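PDB 3K11: putative glycosyl hydrolase from Bacteroides thetaiotaomicron VPI-5482, which is of unconfirmed function but is probably a hydrolase of the glycosyl hydrolase family 88 type. Local coordinates for residues A[172-175]-A[176-180]. Sequence-based numbering, arbitrary orientation.
Sequences NYFD and FIINK
Asp175 holds Asn179, four residues on, by two bonds. Asn179 ND2 donates to Asp175 OD1 at 2.7 Å, with an N-H...O angle of 164°; the oxygen lies close to the amide plane, whereas the carboxylate and amide planes are turned 65° apart. The second bond joins the backbones, Asn179 N reaching Asp175 O at 3.0 Å, more bent than the side-chain bond. CG of Asp175, anti to the backbone N (chi1 178°), sits beside the carbonyl carbon, which brings the carboxylate alongside the following turn and within range of two partners, for OD2 also forms a long salt bridge, 3.9 Å, to NZ of the extended Lys180. Replacing Asp175 with an alanine would probably leave the Asn179 amide free to turn and the Lys180 ammonium without this counter-charge.

The pairs lie in the C-terminal half of helix 167-180, in a family 88 protein of the six-hairpin clan, for which an (alpha/alpha)6 barrel is the expected fold. Phe176 N to Asn172 O, Ile177 N to Tyr173 O and Ile178 N to Phe174 O are regular i to i+4 bonds, the last the shortest of the three at 2.9 Å; a wider pi-type turn covers 176-180.

On the buried flank, Phe174 packs obliquely against Ile178, its CE2 3.6 Å from Ile178 CB, while CZ meets Ile178 CD1 at 3.9 Å. Ile177 touches the ring more loosely, CD1 to Phe174 CD1 at 4.3 Å. Helix 202-217 covers this side, Val211 touching both Phe174 and Ile178, and Tyr225 meets the Phe174 ring edge-to-face. Tyr173 instead packs on helix 148-160.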
loop_
_atom_site.group_PDB
_atom_site.type_symbol
_atom_site.label_atom_id
_atom_site.label_comp_id
_atom_site.label_asym_id
_atom_site.label_seq_id
_atom_site.Cartn_x
_atom_site.Cartn_y
_atom_site.Cartn_z
ATOM N N ASN A 172 -31.371 10.058 -33.139
ATOM C CA ASN A 172 -30.691 8.870 -33.667
ATOM C C ASN A 172 -29.794 8.229 -32.611
ATOM O O ASN A 172 -29.777 7.038 -32.417
ATOM C CB ASN A 172 -29.852 9.265 -34.882
ATOM C CG ASN A 172 -29.257 8.077 -35.605
ATOM O OD1 ASN A 172 -29.980 7.165 -35.973
ATOM N ND2 ASN A 172 -27.946 8.098 -35.839
ATOM N N TYR A 173 -28.988 9.049 -31.970
ATOM C CA TYR A 173 -28.111 8.568 -30.925
ATOM C C TYR A 173 -28.906 7.939 -29.795
ATOM O O TYR A 173 -28.605 6.828 -29.316
ATOM C CB TYR A 173 -27.319 9.730 -30.370
ATOM C CG TYR A 173 -26.069 10.155 -31.135
ATOM C CD1 TYR A 173 -25.194 9.232 -31.686
ATOM C CD2 TYR A 173 -25.714 11.495 -31.184
ATOM C CE1 TYR A 173 -24.011 9.650 -32.316
ATOM C CE2 TYR A 173 -24.576 11.919 -31.811
ATOM C CZ TYR A 173 -23.721 10.998 -32.378
ATOM O OH TYR A 173 -22.536 11.450 -32.950
ATOM N N PHE A 174 -29.931 8.635 -29.356
ATOM C CA PHE A 174 -30.685 8.147 -28.186
ATOM C C PHE A 174 -31.532 6.927 -28.506
ATOM O O PHE A 174 -31.685 6.047 -27.684
ATOM C CB PHE A 174 -31.583 9.215 -27.581
ATOM C CG PHE A 174 -31.948 8.906 -26.163
ATOM C CD1 PHE A 174 -31.006 9.022 -25.176
ATOM C CD2 PHE A 174 -33.183 8.377 -25.849
ATOM C CE1 PHE A 174 -31.305 8.682 -23.884
ATOM C CE2 PHE A 174 -33.504 8.067 -24.557
ATOM C CZ PHE A 174 -32.563 8.212 -23.565
ATOM N N ASP A 175 -32.060 6.847 -29.714
ATOM C CA ASP A 175 -32.762 5.633 -30.102
ATOM C C ASP A 175 -31.815 4.445 -29.956
ATOM O O ASP A 175 -32.191 3.378 -29.435
ATOM C CB ASP A 175 -33.221 5.720 -31.535
ATOM C CG ASP A 175 -33.937 4.432 -32.016
ATOM O OD1 ASP A 175 -34.786 3.896 -31.315
ATOM O OD2 ASP A 175 -33.656 3.984 -33.121
ATOM N N PHE A 176 -30.576 4.601 -30.428
ATOM C CA PHE A 176 -29.586 3.522 -30.208
ATOM C C PHE A 176 -29.390 3.188 -28.718
ATOM O O PHE A 176 -29.419 2.026 -28.307
ATOM C CB PHE A 176 -28.215 3.788 -30.843
ATOM C CG PHE A 176 -27.222 2.747 -30.435
ATOM C CD1 PHE A 176 -27.178 1.537 -31.095
ATOM C CD2 PHE A 176 -26.417 2.944 -29.346
ATOM C CE1 PHE A 176 -26.321 0.554 -30.652
ATOM C CE2 PHE A 176 -25.587 1.931 -28.895
ATOM C CZ PHE A 176 -25.579 0.750 -29.538
ATOM N N ILE A 177 -29.108 4.204 -27.925
ATOM C CA ILE A 177 -28.825 4.008 -26.507
ATOM C C ILE A 177 -29.952 3.271 -25.820
ATOM O O ILE A 177 -29.730 2.253 -25.135
ATOM C CB ILE A 177 -28.558 5.375 -25.809
ATOM C CG1 ILE A 177 -27.254 5.992 -26.348
ATOM C CG2 ILE A 177 -28.492 5.265 -24.248
ATOM C CD1 ILE A 177 -27.097 7.452 -26.019
ATOM N N ILE A 178 -31.171 3.784 -25.992
ATOM C CA ILE A 178 -32.277 3.332 -25.157
ATOM C C ILE A 178 -32.969 2.102 -25.674
ATOM O O ILE A 178 -33.510 1.321 -24.871
ATOM C CB ILE A 178 -33.294 4.499 -24.870
ATOM C CG1 ILE A 178 -33.903 4.317 -23.477
ATOM C CG2 ILE A 178 -34.323 4.629 -26.029
ATOM C CD1 ILE A 178 -32.936 4.581 -22.328
ATOM N N ASN A 179 -32.932 1.890 -26.981
ATOM C CA ASN A 179 -33.600 0.768 -27.594
ATOM C C ASN A 179 -32.739 -0.338 -28.215
ATOM O O ASN A 179 -33.210 -1.453 -28.355
ATOM C CB ASN A 179 -34.506 1.287 -28.711
ATOM C CG ASN A 179 -35.609 2.185 -28.202
ATOM O OD1 ASN A 179 -36.242 1.858 -27.228
ATOM N ND2 ASN A 179 -35.882 3.271 -28.895
ATOM N N LYS A 180 -31.520 -0.036 -28.630
ATOM C CA LYS A 180 -30.689 -0.994 -29.318
ATOM C C LYS A 180 -29.496 -1.541 -28.550
ATOM O O LYS A 180 -29.111 -2.693 -28.738
ATOM C CB LYS A 180 -30.208 -0.357 -30.591
ATOM C CG LYS A 180 -31.375 0.002 -31.519
ATOM C CD LYS A 180 -30.841 0.484 -32.845
ATOM C CE LYS A 180 -31.994 0.863 -33.810
ATOM N NZ LYS A 180 -31.467 1.421 -35.121
#